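Mitochondrial ubiquitin ligase activator of NFKB 1 (Homo sapiens, PDB 6M2D) acts as a mitochondrial outer-membrane RING-type E3 ligase that promotes transfer of ubiquitin from an E2 conjugating enzyme to substrates such as AKT1. Local coordinates at residues A[8-13]-A[29-34]. Sequence-based numbering, arbitrary orientation.
Sequences VVCLSS and TECYRA. With ZN (zinc ion), chain G.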
loop_
_atom_site.group_PDB
_atom_site.type_symbol
_atom_site.label_atom_id
_atom_site.label_comp_id
_atom_site.label_asym_id
_atom_site.label_seq_id
_atom_site.Cartn_x
_atom_site.Cartn_y
_atom_site.Cartn_z
ATOM N N VAL A 8 1.985 1.445 6.558
ATOM C CA VAL A 8 2.930 0.567 7.251
ATOM C C VAL A 8 4.374 0.818 6.856
ATOM O O VAL A 8 5.281 0.250 7.476
ATOM C CB VAL A 8 2.630 -0.930 7.015
ATOM C CG1 VAL A 8 1.178 -1.245 7.316
ATOM C CG2 VAL A 8 3.022 -1.334 5.598
ATOM N N VAL A 9 4.611 1.652 5.849
ATOM C CA VAL A 9 5.952 1.929 5.346
ATOM C C VAL A 9 6.530 3.206 5.946
ATOM O O VAL A 9 7.634 3.200 6.492
ATOM C CB VAL A 9 5.928 1.992 3.803
ATOM C CG1 VAL A 9 7.339 2.185 3.246
ATOM C CG2 VAL A 9 5.266 0.729 3.236
ATOM N N CYS A 10 5.808 4.321 5.839
ATOM C CA CYS A 10 6.300 5.582 6.394
ATOM C C CYS A 10 5.788 5.848 7.802
ATOM O O CYS A 10 6.441 6.582 8.555
ATOM C CB CYS A 10 5.919 6.761 5.490
ATOM S SG CYS A 10 4.133 7.115 5.338
ATOM N N LEU A 11 4.639 5.278 8.172
ATOM C CA LEU A 11 3.959 5.586 9.429
ATOM C C LEU A 11 3.596 7.067 9.554
ATOM O O LEU A 11 3.410 7.570 10.668
ATOM C CB LEU A 11 4.795 5.166 10.642
ATOM C CG LEU A 11 4.774 3.700 11.049
ATOM C CD1 LEU A 11 5.741 3.512 12.201
ATOM C CD2 LEU A 11 3.374 3.230 11.429
ATOM N N SER A 12 3.493 7.780 8.429
ATOM C CA SER A 12 3.258 9.218 8.443
ATOM C C SER A 12 2.038 9.661 7.664
ATOM O O SER A 12 1.530 10.755 7.935
ATOM C CB SER A 12 4.470 9.974 7.883
ATOM O OG SER A 12 5.553 9.814 8.764
ATOM N N SER A 13 1.592 8.882 6.681
ATOM C CA SER A 13 0.357 9.139 5.966
ATOM C C SER A 13 -0.608 7.992 6.228
ATOM O O SER A 13 -0.202 6.877 6.567
ATOM C CB SER A 13 0.598 9.308 4.454
ATOM O OG SER A 13 1.414 10.444 4.186
ATOM N N THR A 29 0.043 6.549 -1.053
ATOM C CA THR A 29 0.406 6.560 -2.468
ATOM C C THR A 29 1.884 6.885 -2.669
ATOM O O THR A 29 2.532 6.320 -3.558
ATOM C CB THR A 29 -0.464 7.553 -3.243
ATOM O OG1 THR A 29 -1.831 7.411 -2.842
ATOM C CG2 THR A 29 -0.360 7.274 -4.735
ATOM N N GLU A 30 2.436 7.794 -1.858
ATOM C CA GLU A 30 3.840 8.166 -2.022
ATOM C C GLU A 30 4.759 6.981 -1.764
ATOM O O GLU A 30 5.737 6.771 -2.489
ATOM C CB GLU A 30 4.187 9.332 -1.093
ATOM C CG GLU A 30 4.197 10.691 -1.785
ATOM C CD GLU A 30 4.638 11.818 -0.863
ATOM O OE1 GLU A 30 5.289 11.528 0.166
ATOM O OE2 GLU A 30 4.316 12.991 -1.165
ATOM N N CYS A 31 4.439 6.175 -0.756
ATOM C CA CYS A 31 5.293 5.037 -0.441
ATOM C C CYS A 31 5.222 3.980 -1.535
ATOM O O CYS A 31 6.234 3.339 -1.850
ATOM C CB CYS A 31 4.897 4.459 0.910
ATOM S SG CYS A 31 5.578 5.437 2.264
ATOM N N TYR A 32 4.040 3.782 -2.131
ATOM C CA TYR A 32 3.937 2.855 -3.252
ATOM C C TYR A 32 4.872 3.270 -4.381
ATOM O O TYR A 32 5.621 2.448 -4.920
ATOM C CB TYR A 32 2.502 2.779 -3.769
ATOM C CG TYR A 32 2.504 2.120 -5.121
ATOM C CD1 TYR A 32 2.767 0.759 -5.235
ATOM C CD2 TYR A 32 2.311 2.857 -6.288
ATOM C CE1 TYR A 32 2.810 0.143 -6.462
ATOM C CE2 TYR A 32 2.348 2.247 -7.531
ATOM C CZ TYR A 32 2.597 0.887 -7.608
ATOM O OH TYR A 32 2.633 0.264 -8.833
ATOM N N ARG A 33 4.819 4.544 -4.772
ATOM C CA ARG A 33 5.699 5.030 -5.826
ATOM C C ARG A 33 7.164 4.831 -5.459
ATOM O O ARG A 33 7.991 4.515 -6.322
ATOM C CB ARG A 33 5.413 6.505 -6.100
ATOM C CG ARG A 33 4.183 6.749 -6.960
ATOM C CD ARG A 33 4.124 8.197 -7.430
ATOM N NE ARG A 33 2.996 8.901 -6.827
ATOM C CZ ARG A 33 3.114 9.888 -5.944
ATOM N NH1 ARG A 33 4.318 10.305 -5.570
ATOM N NH2 ARG A 33 2.025 10.464 -5.438
ATOM N N ALA A 34 7.501 4.999 -4.181
ATOM C CA ALA A 34 8.885 4.893 -3.742
ATOM C C ALA A 34 9.366 3.456 -3.600
ATOM O O ALA A 34 10.572 3.253 -3.409
ATOM C CB ALA A 34 9.072 5.631 -2.412
HETATM ZN ZN ZN G . 3.611 5.859 3.372
#
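Where Cys-10 and Cys-31 meet around zinc, no flat group intervenes; the guanidinium of Arg-33 lies back along its own helix, one face offset over Thr-29 O and the CA of Glu-30. The metal joins the loop 8-13 to helix 29-34. Its bonds to Cys-10 SG (2.4 Å) and Cys-31 SG (2.3 Å) open at about 108°, close to tetrahedral, and Cys-7 and Cys-28 complete the site. The Cys-10 torsion (chi1 65°) points the sulfur to the zinc, leaving CB nearer to Cys-31 SG. Two CxxC pairs, the first and third ligand pairs of the RING finger, thus share one ion in the cross-brace topology, while Cys-22, His-24, Cys-41 and Cys-44 hold the second zinc. On the side of the sulfur away from the zinc, Ser-12 N donates a hydrogen bond to Cys-10 SG (3.2 Å, 156°); Ser-13 N adds a weak one from the flank. Both would be expected to ease negative charge on the thiolate. Apart from the zinc bonds, the segments meet by van der Waals contact: Cys-10 CB approaches Cys-31 SG to 3.5 Å, and Val-9 lays its CB and CG1 alongside Cys-31, with an apolar CB-to-CB approach of 3.9 Å. Val-9 also touches Pro-42, between Cys-41 and Cys-44 in sequence.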